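Local coordinates for glycerophosphoryl diester phosphodiesterase (Parabacteroides distasonis, PDB 3MZ2), which probably hydrolyses glycerophosphodiesters to glycerol phosphate and an alcohol, using a TIM-barrel domain of the GDPD family, at residues I200-I205 / D222-R227; Y97-L102 / I119-E124; I233-S238 / R253-Q258; Q155-V160 / P178-E183. All coordinates share one frame; numbering follows the deposited sequence.

Interaction 1: residues I200-I205 / D222-R227; sequences IPWSHI and DMLHER. With SO4 (sulfate ion), chain D.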
# COMPACT_ATOMS: atom_id res chain seq x y z
N ILE A 200 -1.17 -20.65 8.36
CA ILE A 200 -2.01 -19.79 9.18
C ILE A 200 -3.26 -20.56 9.58
O ILE A 200 -4.03 -20.96 8.71
CB ILE A 200 -2.46 -18.51 8.45
CG1 ILE A 200 -1.25 -17.87 7.77
CG2 ILE A 200 -3.13 -17.53 9.46
CD1 ILE A 200 -0.14 -17.45 8.72
N PRO A 201 -3.50 -20.73 10.89
CA PRO A 201 -4.73 -21.45 11.27
C PRO A 201 -5.99 -20.76 10.79
O PRO A 201 -6.12 -19.57 10.95
CB PRO A 201 -4.69 -21.45 12.80
CG PRO A 201 -3.28 -21.08 13.16
CD PRO A 201 -2.74 -20.27 12.07
N TRP A 202 -6.92 -21.51 10.19
CA TRP A 202 -8.14 -20.92 9.71
C TRP A 202 -8.96 -20.35 10.91
O TRP A 202 -9.73 -19.42 10.72
CB TRP A 202 -8.96 -21.95 8.89
CG TRP A 202 -8.40 -22.24 7.53
CD1 TRP A 202 -8.01 -23.46 7.05
CD2 TRP A 202 -8.25 -21.32 6.45
NE1 TRP A 202 -7.55 -23.34 5.76
CE2 TRP A 202 -7.72 -22.04 5.35
CE3 TRP A 202 -8.49 -19.94 6.33
CZ2 TRP A 202 -7.41 -21.42 4.13
CZ3 TRP A 202 -8.21 -19.31 5.10
CH2 TRP A 202 -7.66 -20.06 4.02
N SER A 203 -8.77 -20.92 12.09
CA SER A 203 -9.42 -20.40 13.27
C SER A 203 -9.00 -18.96 13.57
O SER A 203 -9.69 -18.26 14.30
CB SER A 203 -9.12 -21.27 14.48
OG SER A 203 -7.74 -21.36 14.77
N HIS A 204 -7.85 -18.55 13.06
CA HIS A 204 -7.41 -17.16 13.23
C HIS A 204 -7.69 -16.21 12.04
O HIS A 204 -7.16 -15.09 12.00
CB HIS A 204 -5.91 -17.18 13.54
CG HIS A 204 -5.63 -17.68 14.91
ND1 HIS A 204 -5.06 -16.92 15.90
CD2 HIS A 204 -5.89 -18.89 15.47
CE1 HIS A 204 -4.97 -17.64 17.01
NE2 HIS A 204 -5.43 -18.84 16.77
N ILE A 205 -8.56 -16.66 11.14
CA ILE A 205 -8.91 -15.97 9.93
C ILE A 205 -10.43 -15.68 9.81
O ILE A 205 -11.27 -16.55 10.05
CB ILE A 205 -8.40 -16.70 8.70
CG1 ILE A 205 -6.88 -16.62 8.71
CG2 ILE A 205 -8.98 -16.08 7.41
CD1 ILE A 205 -6.24 -17.34 7.55
N ASP A 222 -17.87 -21.18 -0.24
CA ASP A 222 -18.17 -22.58 0.14
C ASP A 222 -16.93 -23.28 0.72
O ASP A 222 -17.02 -23.92 1.78
CB ASP A 222 -18.73 -23.34 -1.05
CG ASP A 222 -20.20 -23.01 -1.35
OD1 ASP A 222 -20.88 -22.40 -0.50
OD2 ASP A 222 -20.66 -23.42 -2.46
N MSE A 223 -15.78 -23.11 0.07
CA MSE A 223 -14.50 -23.67 0.57
C MSE A 223 -14.17 -23.14 1.95
O MSE A 223 -13.73 -23.88 2.83
CB MSE A 223 -13.35 -23.31 -0.36
CG MSE A 223 -13.40 -24.02 -1.69
SE MSE A 223 -11.99 -23.39 -2.87
CE MSE A 223 -10.45 -24.11 -1.95
N LEU A 224 -14.36 -21.85 2.12
CA LEU A 224 -14.02 -21.17 3.36
C LEU A 224 -15.01 -21.54 4.48
O LEU A 224 -14.62 -21.80 5.61
CB LEU A 224 -13.95 -19.65 3.16
CG LEU A 224 -12.70 -19.19 2.38
CD1 LEU A 224 -12.86 -17.73 1.98
CD2 LEU A 224 -11.42 -19.47 3.19
N HIS A 225 -16.29 -21.62 4.15
CA HIS A 225 -17.25 -22.12 5.14
C HIS A 225 -16.91 -23.53 5.63
O HIS A 225 -17.04 -23.78 6.84
CB HIS A 225 -18.71 -22.10 4.58
CG HIS A 225 -19.32 -20.73 4.54
ND1 HIS A 225 -20.50 -20.44 3.87
CD2 HIS A 225 -18.87 -19.57 5.05
CE1 HIS A 225 -20.75 -19.14 4.02
NE2 HIS A 225 -19.79 -18.60 4.75
N GLU A 226 -16.42 -24.41 4.74
CA GLU A 226 -16.01 -25.80 5.08
C GLU A 226 -14.88 -25.78 6.10
O GLU A 226 -14.77 -26.66 6.94
CB GLU A 226 -15.54 -26.56 3.83
CG GLU A 226 -16.67 -27.01 2.89
CD GLU A 226 -16.15 -27.60 1.57
OE1 GLU A 226 -15.00 -27.29 1.15
OE2 GLU A 226 -16.89 -28.40 0.93
N ARG A 227 -14.03 -24.77 5.98
CA ARG A 227 -12.90 -24.55 6.89
C ARG A 227 -13.24 -23.73 8.14
O ARG A 227 -12.35 -23.39 8.91
CB ARG A 227 -11.76 -23.88 6.13
CG ARG A 227 -11.14 -24.75 5.05
CD ARG A 227 -10.50 -23.88 3.93
NE ARG A 227 -9.68 -24.69 3.05
CZ ARG A 227 -10.14 -25.48 2.09
NH1 ARG A 227 -11.45 -25.61 1.87
NH2 ARG A 227 -9.30 -26.20 1.36
S SO4 D . -11.64 -27.90 -1.25
O1 SO4 D . -11.71 -27.32 -2.60
O2 SO4 D . -12.65 -27.32 -0.35
O3 SO4 D . -11.88 -29.34 -1.37
O4 SO4 D . -10.30 -27.66 -0.73
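Trp-202 NE1 and Arg-227 NE both reach one oxygen, OE2 of Glu-196 on helix 189-197: the indole by a hydrogen bond, the arginine by a salt bridge. The side chains of Trp-202 and Arg-227 run side by side and point the same way. Arg-227 CD lies over one face of the indole in a CH-pi contact, 3.8 Å from the centroid of the Trp-202 five-membered ring. The guanidinium itself is not stacked: its plane stands 89° from the ring. At the other end of the indole, Leu-224 CD2 approaches Trp-202 CZ3 at 3.7 Å.

The outer nitrogens of the guanidinium hold a sulfate ion, probably from the crystallisation liquor. Arg-227 NH2 reaches sulfate O4 at 2.7 Å, and Arg-227 NH1 reaches sulfate O2 at 3.0 Å. Both bonds are nearly straight. NH1 also donates to Met-223 O at 3.0 Å, from above the carbonyl plane, while Arg-227 N meets the same oxygen from the opposite face.

A leucine in place of Arg-227 would probably leave Glu-196 without its charge partner and the sulfate without these donors. Bonds to Glu-196, Met-223 and the sulfate fix the rotation of the guanidinium. The arginine thus packs by carbon on the loop before strand 205-210, while its charge goes to Glu-196 and to the sulfate.

Interaction 2: residues Y97-L102 / I119-E124; sequences YTWEEL and IPTLEE
A chi1 of 167° puts CG of Trp-99 opposite the backbone N and carries the indole toward Thr-121. In Thr-121, chi1 of 63° divides the work of the two branches. Methyl CG2 goes to the indole, 3.6 Å from Trp-99 NE1, and meets the ring obliquely. Hydroxyl OG1 caps the next helix, accepting from Glu-124 N at 2.9 Å. An alanine at Thr-121 would probably leave Glu-124 N without this cap and open a gap beside the indole.

The rest of the contact is apolar packing and water. Leu-102 CD2 touches Ile-119 CD1 at 4.1 Å. One water accepts from Trp-99 NE1, in the plane of the ring, and donates to Ile-119 O. A second water donates to Leu-102 O and accepts from Ile-119 N. The two waters therefore serve both backbone polar atoms of Ile-119. Gln-103 NE2 gives its carbonyl a further bond.

Thr-98 and Glu-101 form a capping box at the start of the short helix 99-102. Ile-119 also touches Val-77 of strand 76-78. Pro-120 and Leu-122 bond to that strand through their backbones, and Leu-122 packs on helix 144-153. The contact thus sets helix 99-102 against the start of helix 122-129.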
# COMPACT_ATOMS: atom_id res chain seq x y z
N TYR A 97 2.78 17.18 9.90
CA TYR A 97 2.32 17.85 11.12
C TYR A 97 2.54 16.96 12.33
O TYR A 97 2.38 15.75 12.26
CB TYR A 97 0.82 18.14 11.01
CG TYR A 97 0.48 19.09 9.89
CD1 TYR A 97 0.57 20.45 10.06
CD2 TYR A 97 -0.01 18.61 8.67
CE1 TYR A 97 0.25 21.33 9.04
CE2 TYR A 97 -0.33 19.49 7.64
CZ TYR A 97 -0.21 20.85 7.84
OH TYR A 97 -0.53 21.75 6.84
N THR A 98 2.91 17.56 13.45
CA THR A 98 2.89 16.84 14.71
C THR A 98 1.46 16.56 15.08
O THR A 98 0.54 17.24 14.56
CB THR A 98 3.51 17.65 15.85
OG1 THR A 98 2.75 18.84 16.06
CG2 THR A 98 4.96 18.03 15.53
N TRP A 99 1.28 15.63 16.02
CA TRP A 99 -0.03 15.31 16.58
C TRP A 99 -0.67 16.59 17.12
O TRP A 99 -1.83 16.86 16.83
CB TRP A 99 0.05 14.22 17.68
CG TRP A 99 -1.28 14.14 18.46
CD1 TRP A 99 -2.41 13.45 18.11
CD2 TRP A 99 -1.60 14.82 19.68
NE1 TRP A 99 -3.40 13.64 19.05
CE2 TRP A 99 -2.93 14.49 20.02
CE3 TRP A 99 -0.90 15.70 20.51
CZ2 TRP A 99 -3.57 14.99 21.17
CZ3 TRP A 99 -1.53 16.20 21.66
CH2 TRP A 99 -2.85 15.83 21.97
N GLU A 100 0.07 17.38 17.89
CA GLU A 100 -0.47 18.60 18.45
C GLU A 100 -0.95 19.58 17.37
O GLU A 100 -2.03 20.15 17.49
CB GLU A 100 0.53 19.25 19.37
CG GLU A 100 -0.05 20.39 20.16
CD GLU A 100 0.94 21.00 21.10
OE1 GLU A 100 2.07 20.48 21.21
OE2 GLU A 100 0.58 22.02 21.74
N GLU A 101 -0.16 19.74 16.30
CA GLU A 101 -0.57 20.59 15.17
C GLU A 101 -1.82 20.07 14.48
O GLU A 101 -2.75 20.84 14.17
CB GLU A 101 0.57 20.72 14.16
CG GLU A 101 1.77 21.52 14.70
CD GLU A 101 3.02 21.37 13.87
OE1 GLU A 101 3.17 20.38 13.12
OE2 GLU A 101 3.89 22.23 13.99
N LEU A 102 -1.88 18.75 14.30
CA LEU A 102 -3.04 18.08 13.68
C LEU A 102 -4.34 18.35 14.44
O LEU A 102 -5.41 18.39 13.87
CB LEU A 102 -2.80 16.58 13.56
CG LEU A 102 -1.93 16.10 12.40
CD1 LEU A 102 -1.80 14.58 12.47
CD2 LEU A 102 -2.49 16.54 11.01
N ILE A 119 -9.06 14.57 14.40
CA ILE A 119 -8.35 13.35 14.07
C ILE A 119 -7.98 12.64 15.37
O ILE A 119 -7.31 13.23 16.21
CB ILE A 119 -7.07 13.63 13.22
CG1 ILE A 119 -7.46 14.31 11.91
CG2 ILE A 119 -6.25 12.32 12.98
CD1 ILE A 119 -6.28 14.99 11.23
N PRO A 120 -8.41 11.37 15.52
CA PRO A 120 -8.11 10.62 16.76
C PRO A 120 -6.82 9.83 16.66
O PRO A 120 -6.38 9.50 15.56
CB PRO A 120 -9.25 9.63 16.85
CG PRO A 120 -9.57 9.31 15.44
CD PRO A 120 -9.35 10.62 14.67
N THR A 121 -6.21 9.52 17.81
CA THR A 121 -5.10 8.57 17.79
C THR A 121 -5.63 7.14 17.76
O THR A 121 -6.75 6.86 18.21
CB THR A 121 -4.19 8.68 19.03
OG1 THR A 121 -4.94 8.37 20.19
CG2 THR A 121 -3.52 10.05 19.13
N LEU A 122 -4.83 6.22 17.25
CA LEU A 122 -5.10 4.81 17.35
C LEU A 122 -5.23 4.37 18.80
O LEU A 122 -6.13 3.59 19.14
CB LEU A 122 -4.05 3.96 16.59
CG LEU A 122 -4.21 2.45 16.80
CD1 LEU A 122 -5.57 1.93 16.26
CD2 LEU A 122 -3.02 1.68 16.20
N GLU A 123 -4.37 4.90 19.67
CA GLU A 123 -4.46 4.57 21.08
C GLU A 123 -5.82 4.91 21.69
O GLU A 123 -6.40 4.11 22.43
CB GLU A 123 -3.37 5.32 21.84
CG GLU A 123 -3.30 4.95 23.32
CD GLU A 123 -2.92 3.49 23.54
OE1 GLU A 123 -2.35 2.86 22.62
OE2 GLU A 123 -3.19 2.97 24.66
N GLU A 124 -6.33 6.10 21.40
CA GLU A 124 -7.66 6.49 21.90
C GLU A 124 -8.73 5.52 21.42
O GLU A 124 -9.63 5.15 22.19
CB GLU A 124 -8.05 7.91 21.47
CG GLU A 124 -9.50 8.30 21.78
CD GLU A 124 -9.85 9.66 21.23
OE1 GLU A 124 -9.10 10.15 20.35
OE2 GLU A 124 -10.86 10.24 21.68
O HOH W 1 -6.09 12.80 18.85
O HOH W 2 -7.86 17.21 14.14

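Interaction 3: residues I233-S238 / R253-Q258; sequences ISTAPS and RMIIRQ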
# COMPACT_ATOMS: atom_id res chain seq x y z
N ILE A 233 -18.03 -9.42 2.24
CA ILE A 233 -18.05 -8.54 1.07
C ILE A 233 -17.95 -7.08 1.49
O ILE A 233 -18.60 -6.66 2.42
CB ILE A 233 -19.38 -8.73 0.26
CG1 ILE A 233 -19.41 -10.11 -0.42
CG2 ILE A 233 -19.64 -7.59 -0.69
CD1 ILE A 233 -18.48 -10.21 -1.65
N SER A 234 -17.14 -6.30 0.76
CA SER A 234 -17.08 -4.88 0.99
C SER A 234 -17.90 -4.23 -0.09
O SER A 234 -17.61 -4.38 -1.28
CB SER A 234 -15.69 -4.33 0.89
OG SER A 234 -15.75 -2.90 1.04
N THR A 235 -18.93 -3.49 0.33
CA THR A 235 -19.79 -2.75 -0.56
C THR A 235 -19.29 -1.32 -0.81
O THR A 235 -19.90 -0.56 -1.57
CB THR A 235 -21.24 -2.72 -0.03
OG1 THR A 235 -21.28 -2.19 1.29
CG2 THR A 235 -21.85 -4.14 -0.06
N ALA A 236 -18.16 -0.95 -0.20
CA ALA A 236 -17.69 0.43 -0.32
C ALA A 236 -17.49 0.85 -1.77
O ALA A 236 -17.93 1.91 -2.18
CB ALA A 236 -16.40 0.67 0.56
N PRO A 237 -16.85 0.01 -2.59
CA PRO A 237 -16.67 0.44 -4.00
C PRO A 237 -17.84 0.12 -4.90
O PRO A 237 -17.92 0.56 -6.09
CB PRO A 237 -15.42 -0.35 -4.45
CG PRO A 237 -15.26 -1.44 -3.53
CD PRO A 237 -16.11 -1.21 -2.28
N SER A 238 -18.75 -0.68 -4.37
CA SER A 238 -19.78 -1.30 -5.21
C SER A 238 -21.17 -0.84 -4.76
O SER A 238 -21.59 0.27 -5.12
CB SER A 238 -19.61 -2.82 -5.19
OG SER A 238 -19.51 -3.31 -3.84
N ARG A 253 -29.47 -6.79 1.26
CA ARG A 253 -30.21 -8.05 1.45
C ARG A 253 -29.79 -9.16 0.50
O ARG A 253 -29.64 -10.30 0.91
CB ARG A 253 -31.74 -7.79 1.41
CG ARG A 253 -32.27 -7.08 2.65
CD ARG A 253 -33.77 -6.98 2.60
NE ARG A 253 -34.29 -6.13 1.53
CZ ARG A 253 -34.53 -4.81 1.63
NH1 ARG A 253 -34.28 -4.15 2.80
NH2 ARG A 253 -35.01 -4.16 0.58
N MSE A 254 -29.57 -8.84 -0.78
CA MSE A 254 -29.16 -9.84 -1.76
C MSE A 254 -27.83 -10.48 -1.33
O MSE A 254 -27.66 -11.70 -1.41
CB MSE A 254 -29.07 -9.19 -3.14
CG MSE A 254 -28.55 -10.09 -4.20
SE MSE A 254 -29.21 -9.53 -5.98
CE MSE A 254 -28.53 -7.66 -6.02
N ILE A 255 -26.91 -9.67 -0.80
CA ILE A 255 -25.62 -10.18 -0.36
C ILE A 255 -25.82 -11.22 0.74
O ILE A 255 -25.23 -12.31 0.67
CB ILE A 255 -24.66 -9.09 0.10
CG1 ILE A 255 -24.23 -8.26 -1.12
CG2 ILE A 255 -23.45 -9.72 0.80
CD1 ILE A 255 -23.72 -6.85 -0.79
N ILE A 256 -26.68 -10.93 1.72
CA ILE A 256 -26.94 -11.88 2.80
C ILE A 256 -27.64 -13.17 2.23
O ILE A 256 -27.29 -14.30 2.57
CB ILE A 256 -27.73 -11.23 3.95
CG1 ILE A 256 -26.93 -10.06 4.58
CG2 ILE A 256 -28.09 -12.24 5.03
CD1 ILE A 256 -25.49 -10.44 5.03
N ARG A 257 -28.57 -12.97 1.31
CA ARG A 257 -29.32 -14.09 0.74
C ARG A 257 -28.38 -15.04 -0.03
O ARG A 257 -28.69 -16.26 -0.15
CB ARG A 257 -30.43 -13.59 -0.19
CG ARG A 257 -31.61 -12.93 0.49
CD ARG A 257 -32.71 -12.68 -0.57
NE ARG A 257 -33.77 -11.79 -0.06
CZ ARG A 257 -33.97 -10.51 -0.44
NH1 ARG A 257 -33.23 -9.92 -1.38
NH2 ARG A 257 -34.96 -9.82 0.13
N GLN A 258 -27.27 -14.50 -0.55
CA GLN A 258 -26.27 -15.28 -1.29
C GLN A 258 -25.33 -16.09 -0.38
O GLN A 258 -24.48 -16.87 -0.86
CB GLN A 258 -25.41 -14.39 -2.20
CG GLN A 258 -26.12 -13.65 -3.35
CD GLN A 258 -26.77 -14.58 -4.37
OE1 GLN A 258 -27.13 -15.72 -4.05
NE2 GLN A 258 -26.94 -14.09 -5.60
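Ile-233 touches Ile-255 within a beta-alpha-beta crossover of the TIM barrel, formed by strand 231-234, helix 245-257 and strand 262-265. The contact is buried and apolar. Ile-233 is on the strand and directs its side chain toward the helix. Its CG2 branch lies 4.1 Å from Ile-255 CD1.

Ser-234 follows and points away from the helix. Its OG is hydrogen-bonded to Glu-264 OE1 and also takes a weak bond from Ala-236 N, at 3.3 Å. The alternation of a strand thus puts an apolar residue toward the helix and a polar one on the other side.

Thr-235 turns back toward the helix as the chain leaves the strand. Its chi1 of 55° separates the two branches. OG1 is hydrogen-bonded to Asp-240 OD1 and to Glu-264 O, so the hydroxyl of this buried residue has two polar partners. CG2 is left to face Ile-255. Ile-263 of the adjoining strand touches both Thr-235 and Ile-255, and Val-260, in the loop that leads to that strand, touches both isoleucines.

Beyond this point the chain makes a turn, with Ser-238 N bonded to Thr-235 O at 3.0 Å.

A single methyl, CD1 of Ile-255, does all the touching from the helix side. It meets two methyls of the other segment, Ile-233 CG2 and Thr-235 CG2. The second approach, 3.4 Å from Ile-255 CD1 to Thr-235 CG2, is closer than two methyls normally come.

Interaction 4: residues Q155-V160 / P178-E183; sequences QAEPYV and PNFMFE
Glu-157 has the largest share of this contact, packing its aliphatic stem against Asn-179 and Phe-180. Its CB lies 3.7 Å from Asn-179 O. Its CG is 4.2 Å from Asn-179 CB and 4.1 Å from Phe-180 CD1. The chain is bent at chi2 (96°), which turns the carboxylate off the line of the stem. Its plane is 51° from that of the phenyl ring. Asn-177, just before the 178-183 segment, donates from ND2 to Glu-157 OE2 and accepts at OD1 from Asn-179 N, so one asparagine side chain ties the acid to the turn beside it.

Phe-180 sets off away from the 155-160 segment, but its ring bends back to meet Glu-157 CG obliquely. The Phe-180 side chain also packs on Ala-148, Ile-151 and Thr-152 of helix 144-153. Asn-179 is more open to solvent.

A water bridges the backbones. It donates to Glu-157 O and to Val-160 O, each at 2.8 Å, and accepts from Met-181 N at 2.9 Å. Next along, Met-181 and Glu-183 pair with Ile-162 in the parallel barrel strands. The water thus sits where the chains are drawing together, at the N-terminal ends of strands 160-164 and 182-185.

The chemistry is divided. Carbon packing and a shared water join the two segments, while the charged end of Glu-157 is steadied by Asn-177.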
# COMPACT_ATOMS: atom_id res chain seq x y z
N GLN A 155 -1.85 -5.98 25.12
CA GLN A 155 -2.70 -7.17 25.35
C GLN A 155 -4.05 -6.95 24.68
O GLN A 155 -5.06 -7.37 25.20
CB GLN A 155 -2.79 -7.54 26.84
CG GLN A 155 -1.40 -7.65 27.49
CD GLN A 155 -1.41 -7.95 29.00
OE1 GLN A 155 -0.42 -7.75 29.68
NE2 GLN A 155 -2.49 -8.47 29.48
N ALA A 156 -4.02 -6.40 23.46
CA ALA A 156 -5.23 -6.00 22.72
C ALA A 156 -5.64 -7.02 21.67
O ALA A 156 -6.50 -6.77 20.85
CB ALA A 156 -5.02 -4.58 22.03
N GLU A 157 -5.01 -8.19 21.68
CA GLU A 157 -5.39 -9.25 20.70
C GLU A 157 -6.85 -9.60 20.61
O GLU A 157 -7.32 -9.94 19.51
CB GLU A 157 -4.61 -10.52 20.92
CG GLU A 157 -3.06 -10.36 20.96
CD GLU A 157 -2.47 -10.25 22.36
OE1 GLU A 157 -3.13 -9.68 23.27
OE2 GLU A 157 -1.32 -10.72 22.57
N PRO A 158 -7.58 -9.57 21.75
CA PRO A 158 -9.01 -9.90 21.62
C PRO A 158 -9.90 -8.87 20.94
O PRO A 158 -11.09 -9.13 20.73
CB PRO A 158 -9.46 -10.05 23.09
CG PRO A 158 -8.20 -10.36 23.85
CD PRO A 158 -7.12 -9.61 23.15
N TYR A 159 -9.38 -7.68 20.65
CA TYR A 159 -10.20 -6.61 20.10
C TYR A 159 -9.53 -5.76 19.03
O TYR A 159 -10.10 -4.76 18.60
CB TYR A 159 -10.83 -5.72 21.19
CG TYR A 159 -9.88 -5.09 22.17
CD1 TYR A 159 -9.39 -5.82 23.27
CD2 TYR A 159 -9.57 -3.71 22.10
CE1 TYR A 159 -8.52 -5.24 24.17
CE2 TYR A 159 -8.72 -3.14 23.02
CZ TYR A 159 -8.18 -3.89 24.03
OH TYR A 159 -7.35 -3.29 24.94
N VAL A 160 -8.33 -6.12 18.61
CA VAL A 160 -7.66 -5.39 17.52
C VAL A 160 -7.12 -6.43 16.55
O VAL A 160 -6.18 -7.17 16.88
CB VAL A 160 -6.53 -4.47 18.04
CG1 VAL A 160 -5.90 -3.63 16.87
CG2 VAL A 160 -7.00 -3.57 19.18
N PRO A 178 1.12 -15.69 18.07
CA PRO A 178 0.07 -16.57 17.53
C PRO A 178 -1.33 -16.37 18.06
O PRO A 178 -2.25 -17.10 17.68
CB PRO A 178 0.57 -17.97 17.94
CG PRO A 178 1.35 -17.72 19.16
CD PRO A 178 2.09 -16.45 18.87
N ASN A 179 -1.51 -15.40 18.95
CA ASN A 179 -2.82 -15.02 19.42
C ASN A 179 -3.45 -13.93 18.55
O ASN A 179 -4.58 -13.53 18.79
CB ASN A 179 -2.74 -14.57 20.87
CG ASN A 179 -2.43 -15.73 21.83
OD1 ASN A 179 -2.87 -16.87 21.62
ND2 ASN A 179 -1.60 -15.48 22.80
N PHE A 180 -2.76 -13.45 17.52
CA PHE A 180 -3.38 -12.47 16.64
C PHE A 180 -4.53 -13.08 15.82
O PHE A 180 -4.49 -14.25 15.40
CB PHE A 180 -2.39 -11.93 15.65
CG PHE A 180 -1.34 -10.98 16.18
CD1 PHE A 180 -1.60 -10.03 17.18
CD2 PHE A 180 -0.09 -10.96 15.58
CE1 PHE A 180 -0.59 -9.18 17.64
CE2 PHE A 180 0.90 -10.10 15.99
CZ PHE A 180 0.65 -9.21 17.00
N MSE A 181 -5.54 -12.26 15.56
CA MSE A 181 -6.65 -12.61 14.68
C MSE A 181 -6.55 -11.76 13.43
O MSE A 181 -6.26 -10.57 13.54
CB MSE A 181 -7.95 -12.39 15.41
CG MSE A 181 -9.25 -12.63 14.70
SE MSE A 181 -9.73 -14.52 14.82
CE MSE A 181 -10.57 -14.65 13.09
N PHE A 182 -6.86 -12.34 12.27
CA PHE A 182 -6.68 -11.67 11.00
C PHE A 182 -7.97 -11.43 10.23
O PHE A 182 -8.87 -12.31 10.23
CB PHE A 182 -5.75 -12.51 10.13
CG PHE A 182 -4.40 -12.67 10.73
CD1 PHE A 182 -3.56 -11.58 10.85
CD2 PHE A 182 -3.99 -13.89 11.21
CE1 PHE A 182 -2.32 -11.71 11.44
CE2 PHE A 182 -2.74 -14.05 11.84
CZ PHE A 182 -1.89 -12.98 11.91
N GLU A 183 -8.00 -10.30 9.52
CA GLU A 183 -8.86 -10.17 8.34
C GLU A 183 -7.94 -10.46 7.13
O GLU A 183 -7.02 -9.72 6.88
CB GLU A 183 -9.48 -8.77 8.22
CG GLU A 183 -10.27 -8.66 6.92
CD GLU A 183 -10.81 -7.30 6.64
OE1 GLU A 183 -11.58 -6.79 7.50
OE2 GLU A 183 -10.52 -6.82 5.53
O HOH W 3 -5.72 -9.91 17.25

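In the fold
Interactions 1 and 4 touch: His-204 ND1 lies 2.8 Å from Phe-180 O and His-204 O lies 2.8 Å from Phe-182 N, both probable hydrogen bonds near the beginnings of strands 182-185 and 205-210. Their centres are 16 Å apart. Interaction 3 lies at the opposite, C-terminal end of its strand, the end where TIM barrels usually carry their active site; its centre is 20 Å from that of interaction 1. Interaction 2 stands apart, 36 Å from interaction 1 between centres, but approaches interaction 4 to about 6 Å between nearest atoms. The sulfate at interaction 1, probably from the crystallisation liquor, is no evidence of an active site.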